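Local coordinates for L-threonine dehydrogenase (Flavobacterium frigidimaris, PDB 2YY7), which probably oxidises L-threonine at its 3-hydroxyl with bound NAD as coenzyme, as a short-chain dehydrogenase/reductase resembling UDP-galactose 4-epimerase, at residues R169-I174 against P212-D217; T185-D190 against M245-T250. All blocks are in the same frame, centred on the assembly; numbering follows the deposited sequence.

Interaction 1. Residues R169-I174 against P212-D217; sequences RYPGLI and PMMYMD. With NAD (nicotinamide-adenine-dinucleotide), chain E.
G172 to I174 pair in parallel with M213 to Y215, two neighbouring strands of the Rossmann-type sheet whose axes come within 4.7 Å at an angle of 30°. Four backbone bonds make the ladder: G172 N to P212 O, M214 N to G172 O, I174 N to M214 O at 3.1 Å, and M216 N to I174 O. The last uses the first turn of helix 216-228, just past its N-cap residue Y215. Glycine suits position 172 because a CB there would collide with M213 SD. P171, with no N-H to give, adds an apolar ring whose CG lies 3.6 Å from M214 CB. L173 donates its backbone N-H to O7N of the NAD carboxamide, N to O7N 2.9 Å at an N-H...O angle of 155°. Its CG, anti to the carbonyl carbon (chi1 -59°), lies by the carboxamide, and CD2 runs alongside M214. The L173 and M216 side chains cross at about a right angle, CD1 3.9 Å from M216 SD. An alanine here would probably strip M216 SD and M214 CB of these methyl contacts and leave the carboxamide less closely packed. Beside it, Y170 turns its ring edge to the nicotinamide, with CD2 3.7 Å from NAD C6N.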
ATOM      1  N   ARG A 169      -4.453  10.986   9.963  1.00  9.09           N
ATOM      2  CA  ARG A 169      -3.071  10.564  10.110  1.00  9.81           C
ATOM      3  C   ARG A 169      -2.489  11.252  11.346  1.00 10.11           C
ATOM      4  O   ARG A 169      -1.852  12.300  11.240  1.00 11.16           O
ATOM      5  CB  ARG A 169      -2.280  10.945   8.847  1.00  8.64           C
ATOM      6  CG  ARG A 169      -2.752  10.236   7.568  1.00  9.26           C
ATOM      7  CD  ARG A 169      -2.197  10.923   6.308  1.00  9.51           C
ATOM      8  NE  ARG A 169      -2.601  10.249   5.071  1.00 10.20           N
ATOM      9  CZ  ARG A 169      -2.667  10.843   3.880  1.00 10.51           C
ATOM     10  NH1 ARG A 169      -2.355  12.129   3.753  1.00  9.44           N
ATOM     11  NH2 ARG A 169      -3.062  10.157   2.815  1.00  7.68           N
ATOM     12  N   TYR A 170      -2.722  10.673  12.526  1.00  9.88           N
ATOM     13  CA  TYR A 170      -2.206  11.262  13.768  1.00  9.77           C
ATOM     14  C   TYR A 170      -0.691  11.458  13.746  1.00 10.01           C
ATOM     15  O   TYR A 170       0.046  10.586  13.281  1.00  9.12           O
ATOM     16  CB  TYR A 170      -2.439  10.360  14.986  1.00  9.15           C
ATOM     17  CG  TYR A 170      -3.849  10.029  15.425  1.00  9.04           C
ATOM     18  CD1 TYR A 170      -4.789  11.024  15.703  1.00  8.49           C
ATOM     19  CD2 TYR A 170      -4.200   8.706  15.680  1.00  7.39           C
ATOM     20  CE1 TYR A 170      -6.052  10.692  16.234  1.00  8.83           C
ATOM     21  CE2 TYR A 170      -5.440   8.370  16.205  1.00  6.39           C
ATOM     22  CZ  TYR A 170      -6.360   9.358  16.480  1.00  7.47           C
ATOM     23  OH  TYR A 170      -7.581   8.984  17.000  1.00  6.55           O
ATOM     24  N   PRO A 171      -0.204  12.610  14.231  1.00 10.99           N
ATOM     25  CA  PRO A 171       1.250  12.781  14.246  1.00 11.19           C
ATOM     26  C   PRO A 171       1.675  12.093  15.557  1.00 11.55           C
ATOM     27  O   PRO A 171       0.880  11.357  16.138  1.00 11.68           O
ATOM     28  CB  PRO A 171       1.427  14.302  14.279  1.00 12.04           C
ATOM     29  CG  PRO A 171       0.188  14.790  14.932  1.00 11.48           C
ATOM     30  CD  PRO A 171      -0.889  13.909  14.348  1.00 10.56           C
ATOM     31  N   GLY A 172       2.904  12.300  16.019  1.00 10.88           N
ATOM     32  CA  GLY A 172       3.312  11.672  17.271  1.00 10.69           C
ATOM     33  C   GLY A 172       2.452  12.209  18.409  1.00 11.25           C
ATOM     34  O   GLY A 172       2.361  13.425  18.580  1.00 11.54           O
ATOM     35  N   LEU A 173       1.831  11.323  19.187  1.00 10.94           N
ATOM     36  CA  LEU A 173       0.958  11.757  20.285  1.00 11.22           C
ATOM     37  C   LEU A 173       1.592  11.720  21.674  1.00 11.43           C
ATOM     38  O   LEU A 173       2.357  10.815  22.005  1.00 11.72           O
ATOM     39  CB  LEU A 173      -0.334  10.927  20.298  1.00 10.56           C
ATOM     40  CG  LEU A 173      -1.208  10.947  19.044  1.00  7.53           C
ATOM     41  CD1 LEU A 173      -2.555  10.312  19.368  1.00  8.81           C
ATOM     42  CD2 LEU A 173      -1.409  12.377  18.555  1.00  7.05           C
ATOM     43  N   ILE A 174       1.232  12.704  22.493  1.00 12.34           N
ATOM     44  CA  ILE A 174       1.770  12.844  23.842  1.00 13.02           C
ATOM     45  C   ILE A 174       0.669  12.820  24.906  1.00 13.39           C
ATOM     46  O   ILE A 174      -0.308  13.560  24.813  1.00 14.09           O
ATOM     47  CB  ILE A 174       2.564  14.166  23.935  1.00 12.34           C
ATOM     48  CG1 ILE A 174       3.678  14.153  22.878  1.00 13.87           C
ATOM     49  CG2 ILE A 174       3.148  14.343  25.334  1.00 13.11           C
ATOM     50  CD1 ILE A 174       4.148  15.532  22.439  1.00 15.78           C
ATOM     51  N   PRO A 212       6.429  16.007  13.628  1.00 10.23           N
ATOM     52  CA  PRO A 212       5.059  16.504  13.812  1.00 10.31           C
ATOM     53  C   PRO A 212       4.521  15.840  15.078  1.00 10.86           C
ATOM     54  O   PRO A 212       4.553  14.610  15.200  1.00 10.99           O
ATOM     55  CB  PRO A 212       4.326  15.998  12.571  1.00  9.34           C
ATOM     56  CG  PRO A 212       5.428  15.740  11.576  1.00 10.97           C
ATOM     57  CD  PRO A 212       6.505  15.151  12.435  1.00  9.62           C
ATOM     58  N   MET A 213       4.028  16.647  16.012  1.00 10.40           N
ATOM     59  CA  MET A 213       3.503  16.124  17.267  1.00 10.83           C
ATOM     60  C   MET A 213       2.148  16.736  17.597  1.00 10.42           C
ATOM     61  O   MET A 213       1.752  17.743  17.008  1.00 11.44           O
ATOM     62  CB  MET A 213       4.482  16.429  18.406  1.00 11.04           C
ATOM     63  CG  MET A 213       5.841  15.753  18.272  1.00 10.49           C
ATOM     64  SD  MET A 213       5.861  14.080  18.939  1.00 12.62           S
ATOM     65  CE  MET A 213       7.633  13.788  19.059  1.00 11.33           C
ATOM     66  N   MET A 214       1.450  16.118  18.545  1.00 10.84           N
ATOM     67  CA  MET A 214       0.147  16.597  18.982  1.00 10.39           C
ATOM     68  C   MET A 214      -0.149  16.111  20.398  1.00  9.72           C
ATOM     69  O   MET A 214       0.162  14.970  20.748  1.00  9.70           O
ATOM     70  CB  MET A 214      -0.948  16.103  18.030  1.00  9.03           C
ATOM     71  CG  MET A 214      -2.347  16.596  18.389  1.00 10.60           C
ATOM     72  SD  MET A 214      -3.575  16.076  17.178  1.00 12.02           S
ATOM     73  CE  MET A 214      -3.145  17.158  15.786  1.00  9.48           C
ATOM     74  N   TYR A 215      -0.731  16.981  21.217  1.00  9.79           N
ATOM     75  CA  TYR A 215      -1.088  16.611  22.581  1.00  9.74           C
ATOM     76  C   TYR A 215      -2.337  15.736  22.472  1.00  9.88           C
ATOM     77  O   TYR A 215      -3.191  15.981  21.614  1.00  9.82           O
ATOM     78  CB  TYR A 215      -1.392  17.861  23.416  1.00 10.69           C
ATOM     79  CG  TYR A 215      -1.419  17.608  24.908  1.00 11.68           C
ATOM     80  CD1 TYR A 215      -2.183  18.409  25.755  1.00 13.64           C
ATOM     81  CD2 TYR A 215      -0.655  16.589  25.478  1.00 13.34           C
ATOM     82  CE1 TYR A 215      -2.186  18.204  27.130  1.00 14.84           C
ATOM     83  CE2 TYR A 215      -0.650  16.377  26.856  1.00 14.04           C
ATOM     84  CZ  TYR A 215      -1.418  17.189  27.673  1.00 13.96           C
ATOM     85  OH  TYR A 215      -1.426  16.985  29.029  1.00 16.12           O
ATOM     86  N   MET A 216      -2.455  14.728  23.334  1.00  9.78           N
ATOM     87  CA  MET A 216      -3.601  13.811  23.278  1.00 10.48           C
ATOM     88  C   MET A 216      -4.982  14.480  23.296  1.00 11.02           C
ATOM     89  O   MET A 216      -5.892  14.043  22.589  1.00 11.18           O
ATOM     90  CB  MET A 216      -3.508  12.777  24.410  1.00 10.51           C
ATOM     91  CG  MET A 216      -4.517  11.627  24.308  1.00 10.16           C
ATOM     92  SD  MET A 216      -4.293  10.589  22.835  1.00 11.23           S
ATOM     93  CE  MET A 216      -2.822   9.656  23.306  1.00  7.38           C
ATOM     94  N   ASP A 217      -5.156  15.527  24.100  1.00 12.07           N
ATOM     95  CA  ASP A 217      -6.454  16.210  24.152  1.00 12.32           C
ATOM     96  C   ASP A 217      -6.894  16.645  22.755  1.00 11.54           C
ATOM     97  O   ASP A 217      -8.074  16.582  22.410  1.00 10.69           O
ATOM     98  CB  ASP A 217      -6.390  17.449  25.051  1.00 12.06           C
ATOM     99  CG  ASP A 217      -6.223  17.103  26.519  1.00 14.83           C
ATOM    100  OD1 ASP A 217      -6.416  18.003  27.357  1.00 19.40           O
ATOM    101  OD2 ASP A 217      -5.894  15.946  26.837  1.00 19.73           O
TER
HETATM  102  PA  NAD E3001      -1.362   1.289  22.015  1.00  9.94           P
HETATM  103  O1A NAD E3001      -1.074   2.147  23.199  1.00 10.01           O
HETATM  104  O2A NAD E3001      -0.286   0.335  21.640  1.00 10.53           O
HETATM  105  O5B NAD E3001      -2.777   0.593  22.154  1.00  8.58           O
HETATM  106  C5B NAD E3001      -3.123  -0.521  21.383  1.00  3.91           C
HETATM  107  C4B NAD E3001      -4.161  -1.332  22.120  1.00  5.99           C
HETATM  108  O4B NAD E3001      -4.626  -2.349  21.230  1.00  7.54           O
HETATM  109  C3B NAD E3001      -3.577  -2.014  23.380  1.00  7.81           C
HETATM  110  O3B NAD E3001      -4.366  -1.732  24.549  1.00  8.85           O
HETATM  111  C2B NAD E3001      -3.539  -3.496  22.984  1.00  7.51           C
HETATM  112  O2B NAD E3001      -3.721  -4.360  24.092  1.00  8.79           O
HETATM  113  C1B NAD E3001      -4.686  -3.570  21.964  1.00  8.55           C
HETATM  114  N9A NAD E3001      -4.604  -4.756  21.100  1.00  8.89           N
HETATM  115  C8A NAD E3001      -3.450  -5.266  20.504  1.00 10.09           C
HETATM  116  N7A NAD E3001      -3.791  -6.366  19.817  1.00  8.19           N
HETATM  117  C5A NAD E3001      -5.125  -6.534  19.955  1.00  9.44           C
HETATM  118  C6A NAD E3001      -5.977  -7.522  19.486  1.00  8.67           C
HETATM  119  N6A NAD E3001      -5.503  -8.556  18.826  1.00  7.69           N
HETATM  120  N1A NAD E3001      -7.308  -7.464  19.810  1.00  8.28           N
HETATM  121  C2A NAD E3001      -7.810  -6.435  20.591  1.00  9.67           C
HETATM  122  N3A NAD E3001      -6.973  -5.456  21.092  1.00  8.46           N
HETATM  123  C4A NAD E3001      -5.642  -5.533  20.767  1.00  7.80           C
HETATM  124  O3  NAD E3001      -1.545   2.222  20.722  1.00  9.50           O
HETATM  125  PN  NAD E3001      -2.158   3.721  20.612  1.00  9.35           P
HETATM  126  O1N NAD E3001      -3.396   3.892  21.442  1.00  7.46           O
HETATM  127  O2N NAD E3001      -0.992   4.641  20.703  1.00 14.18           O
HETATM  128  O5D NAD E3001      -2.611   3.743  19.053  1.00  8.59           O
HETATM  129  C5D NAD E3001      -3.953   3.406  18.672  1.00  7.19           C
HETATM  130  C4D NAD E3001      -4.099   3.613  17.139  1.00  6.92           C
HETATM  131  O4D NAD E3001      -3.673   4.917  16.786  1.00  6.26           O
HETATM  132  C3D NAD E3001      -3.221   2.674  16.307  1.00  9.06           C
HETATM  133  O3D NAD E3001      -3.906   2.370  15.095  1.00 10.26           O
HETATM  134  C2D NAD E3001      -2.027   3.527  15.950  1.00  9.11           C
HETATM  135  O2D NAD E3001      -1.399   2.971  14.820  1.00 10.15           O
HETATM  136  C1D NAD E3001      -2.663   4.903  15.754  1.00  6.43           C
HETATM  137  N1N NAD E3001      -1.641   5.964  15.914  1.00  6.65           N
HETATM  138  C2N NAD E3001      -1.100   6.214  17.159  1.00  5.39           C
HETATM  139  C3N NAD E3001      -0.141   7.212  17.299  1.00  7.35           C
HETATM  140  C7N NAD E3001       0.380   7.588  18.660  1.00  7.03           C
HETATM  141  O7N NAD E3001       1.385   8.540  18.665  1.00  9.20           O
HETATM  142  N7N NAD E3001      -0.061   7.005  19.789  1.00 11.22           N
HETATM  143  C4N NAD E3001       0.291   7.943  16.177  1.00  5.97           C
HETATM  144  C5N NAD E3001      -0.286   7.695  14.927  1.00  4.61           C
HETATM  145  C6N NAD E3001      -1.231   6.697  14.795  1.00  2.20           C

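Interaction 2. Residues T185-D190 against M245-T250; sequences TDYAVD and MSFTPT
Y187, in the first turn of helix 187-197, reaches F247 and P249 where the C-terminal part of this Rossmann-type dehydrogenase passes from strand 245-247 into helix 249-257. The phenol end does most of the touching. Its CZ lies 3.5 Å from P249 CG, the tyrosine side chain crossing the pyrrolidine at about a right angle, and its hydroxyl comes to the edge of the F247 ring, with OH 3.5 Å from CE1. A tyrosine suits this place because it is long enough to bring its hydroxyl to F247 and P249 while offering both an apolar ring and a polar tip. P249 N, closed into its ring, has no hydrogen to share. A water bridges: Y187 OH donates to it at 2.7 Å, near the plane of the phenol ring, and the water donates to F247 O, serving both a buried hydroxyl and a strand carbonyl.

A188 adds a small methyl, its CB facing the F247 ring edge at 4.3 Å from CZ; a short side chain suits a helix turn this close to an aromatic ring. F247 has CG between its backbone N and carbonyl carbon (chi1 60°), a crowded position that directs the ring toward the helix; M245 CE lies in the ring plane at another part of its edge, by CE2.

Further out, Y201 and C203 of strand 200-203 pack on Y187. M303 and L300 of helix 300-311 cover F247. T248 is the N-cap of helix 249-257: its OG1 caps a helix backbone N, and E251 OE1 accepts from T248 N, the reciprocal pattern of a capping box; proline fits the first turn that follows, where no N-H is needed. At the other helix, A188 N bonds to T185 O at 3.1 Å.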
ATOM      1  N   THR A 185       7.830   8.236  18.206  1.00 12.34           N
ATOM      2  CA  THR A 185       7.733   9.536  18.857  1.00 11.66           C
ATOM      3  C   THR A 185       7.568   9.432  20.373  1.00 12.08           C
ATOM      4  O   THR A 185       7.400  10.443  21.057  1.00 11.71           O
ATOM      5  CB  THR A 185       6.537  10.326  18.282  1.00 12.18           C
ATOM      6  OG1 THR A 185       5.354   9.519  18.343  1.00 10.62           O
ATOM      7  CG2 THR A 185       6.795  10.704  16.831  1.00  9.77           C
ATOM      8  N   ASP A 186       7.627   8.213  20.901  1.00 11.73           N
ATOM      9  CA  ASP A 186       7.446   7.989  22.331  1.00 11.97           C
ATOM     10  C   ASP A 186       8.399   8.757  23.250  1.00 12.07           C
ATOM     11  O   ASP A 186       8.110   8.924  24.436  1.00 11.94           O
ATOM     12  CB  ASP A 186       7.530   6.490  22.635  1.00 12.34           C
ATOM     13  CG  ASP A 186       6.377   5.699  22.024  1.00 15.87           C
ATOM     14  OD1 ASP A 186       5.579   6.277  21.252  1.00 20.38           O
ATOM     15  OD2 ASP A 186       6.271   4.495  22.319  1.00 14.97           O
ATOM     16  N   TYR A 187       9.520   9.237  22.718  1.00 11.56           N
ATOM     17  CA  TYR A 187      10.468   9.977  23.550  1.00 11.54           C
ATOM     18  C   TYR A 187       9.829  11.244  24.119  1.00 11.09           C
ATOM     19  O   TYR A 187      10.213  11.703  25.194  1.00 10.25           O
ATOM     20  CB  TYR A 187      11.725  10.367  22.759  1.00 11.24           C
ATOM     21  CG  TYR A 187      11.632  11.724  22.096  1.00 12.10           C
ATOM     22  CD1 TYR A 187      11.127  11.862  20.803  1.00 12.97           C
ATOM     23  CD2 TYR A 187      12.003  12.884  22.785  1.00 14.05           C
ATOM     24  CE1 TYR A 187      10.992  13.125  20.211  1.00 11.06           C
ATOM     25  CE2 TYR A 187      11.863  14.148  22.205  1.00 11.93           C
ATOM     26  CZ  TYR A 187      11.359  14.257  20.919  1.00 14.01           C
ATOM     27  OH  TYR A 187      11.204  15.504  20.351  1.00 12.32           O
ATOM     28  N   ALA A 188       8.862  11.807  23.392  1.00 10.64           N
ATOM     29  CA  ALA A 188       8.188  13.034  23.819  1.00 10.82           C
ATOM     30  C   ALA A 188       7.304  12.819  25.047  1.00 11.25           C
ATOM     31  O   ALA A 188       6.807  13.776  25.641  1.00 12.24           O
ATOM     32  CB  ALA A 188       7.365  13.612  22.668  1.00 11.10           C
ATOM     33  N   VAL A 189       7.091  11.555  25.401  1.00 11.44           N
ATOM     34  CA  VAL A 189       6.311  11.206  26.578  1.00 10.47           C
ATOM     35  C   VAL A 189       7.314  10.822  27.666  1.00 10.95           C
ATOM     36  O   VAL A 189       7.281  11.355  28.775  1.00 11.64           O
ATOM     37  CB  VAL A 189       5.366  10.014  26.299  1.00 10.78           C
ATOM     38  CG1 VAL A 189       4.671   9.573  27.592  1.00  9.61           C
ATOM     39  CG2 VAL A 189       4.331  10.417  25.257  1.00  9.13           C
ATOM     40  N   ASP A 190       8.220   9.913  27.326  1.00 11.33           N
ATOM     41  CA  ASP A 190       9.240   9.446  28.263  1.00 12.84           C
ATOM     42  C   ASP A 190      10.022  10.593  28.908  1.00 12.36           C
ATOM     43  O   ASP A 190      10.287  10.578  30.112  1.00 12.87           O
ATOM     44  CB  ASP A 190      10.214   8.513  27.543  1.00 13.53           C
ATOM     45  CG  ASP A 190       9.584   7.189  27.161  1.00 16.01           C
ATOM     46  OD1 ASP A 190      10.232   6.423  26.417  1.00 18.10           O
ATOM     47  OD2 ASP A 190       8.449   6.914  27.604  1.00 17.19           O
ATOM     48  N   MET A 245       1.592  20.548  16.346  1.00 14.55           N
ATOM     49  CA  MET A 245       2.944  21.023  16.635  1.00 15.52           C
ATOM     50  C   MET A 245       4.029  20.309  15.845  1.00 14.70           C
ATOM     51  O   MET A 245       3.803  19.264  15.241  1.00 14.74           O
ATOM     52  CB  MET A 245       3.291  20.814  18.111  1.00 14.66           C
ATOM     53  CG  MET A 245       2.205  21.130  19.107  1.00 17.68           C
ATOM     54  SD  MET A 245       2.783  20.671  20.755  1.00 17.47           S
ATOM     55  CE  MET A 245       2.375  18.916  20.784  1.00 19.83           C
ATOM     56  N   SER A 246       5.222  20.889  15.898  1.00 15.09           N
ATOM     57  CA  SER A 246       6.422  20.347  15.273  1.00 13.92           C
ATOM     58  C   SER A 246       7.549  20.916  16.115  1.00 13.79           C
ATOM     59  O   SER A 246       7.637  22.134  16.308  1.00 12.99           O
ATOM     60  CB  SER A 246       6.569  20.800  13.812  1.00 15.40           C
ATOM     61  OG  SER A 246       5.843  19.954  12.928  1.00 17.19           O
ATOM     62  N   PHE A 247       8.382  20.031  16.650  1.00 12.93           N
ATOM     63  CA  PHE A 247       9.501  20.442  17.481  1.00 11.79           C
ATOM     64  C   PHE A 247      10.583  19.373  17.532  1.00 12.43           C
ATOM     65  O   PHE A 247      10.359  18.228  17.150  1.00 11.47           O
ATOM     66  CB  PHE A 247       9.010  20.786  18.903  1.00 12.06           C
ATOM     67  CG  PHE A 247       8.334  19.636  19.633  1.00  9.56           C
ATOM     68  CD1 PHE A 247       9.079  18.577  20.154  1.00 11.58           C
ATOM     69  CD2 PHE A 247       6.954  19.636  19.826  1.00 11.21           C
ATOM     70  CE1 PHE A 247       8.459  17.534  20.861  1.00 10.41           C
ATOM     71  CE2 PHE A 247       6.319  18.599  20.531  1.00 10.19           C
ATOM     72  CZ  PHE A 247       7.077  17.546  21.048  1.00 12.53           C
ATOM     73  N   THR A 248      11.765  19.764  17.990  1.00 12.89           N
ATOM     74  CA  THR A 248      12.900  18.859  18.108  1.00 12.88           C
ATOM     75  C   THR A 248      13.062  18.491  19.577  1.00 12.71           C
ATOM     76  O   THR A 248      12.446  19.104  20.450  1.00 13.23           O
ATOM     77  CB  THR A 248      14.208  19.550  17.675  1.00 13.23           C
ATOM     78  OG1 THR A 248      14.422  20.695  18.509  1.00 14.72           O
ATOM     79  CG2 THR A 248      14.140  19.995  16.219  1.00 11.92           C
ATOM     80  N   PRO A 249      13.882  17.471  19.870  1.00 12.65           N
ATOM     81  CA  PRO A 249      14.081  17.091  21.269  1.00 12.11           C
ATOM     82  C   PRO A 249      14.679  18.272  22.039  1.00 12.83           C
ATOM     83  O   PRO A 249      14.310  18.524  23.187  1.00 12.22           O
ATOM     84  CB  PRO A 249      15.039  15.911  21.167  1.00 11.79           C
ATOM     85  CG  PRO A 249      14.601  15.259  19.884  1.00 12.07           C
ATOM     86  CD  PRO A 249      14.430  16.447  18.963  1.00 11.97           C
ATOM     87  N   THR A 250      15.592  19.002  21.396  1.00 13.02           N
ATOM     88  CA  THR A 250      16.224  20.156  22.031  1.00 13.52           C
ATOM     89  C   THR A 250      15.158  21.149  22.480  1.00 14.22           C
ATOM     90  O   THR A 250      15.212  21.669  23.599  1.00 13.40           O
ATOM     91  CB  THR A 250      17.198  20.888  21.072  1.00 13.62           C
ATOM     92  OG1 THR A 250      18.249  20.000  20.679  1.00 12.62           O
ATOM     93  CG2 THR A 250      17.814  22.105  21.758  1.00 13.71           C
TER
HETATM   94  O   HOH W   1      10.855  15.667  17.693  1.00 10.86           O

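Both contacts are buried, but interaction 1 lies nearer the middle of the chain and lines the coenzyme site, whereas interaction 2 sits farther out, toward the C-terminal part. Strand 211-215 joins them: it runs parallel to strand 164-174 on one side and antiparallel to strand 245-247 on the other, where M213 N probably bonds to M245 O. M213 also packs its CG against F247 CZ and its CE against Y187 CE1. Their chemistry follows their place: direct backbone bonds build the sheet ladder in interaction 1, while interaction 2, between helix 187-197 and the passage from strand 245-247 into helix 249-257, relies on aromatic and proline packing with a single water bridge.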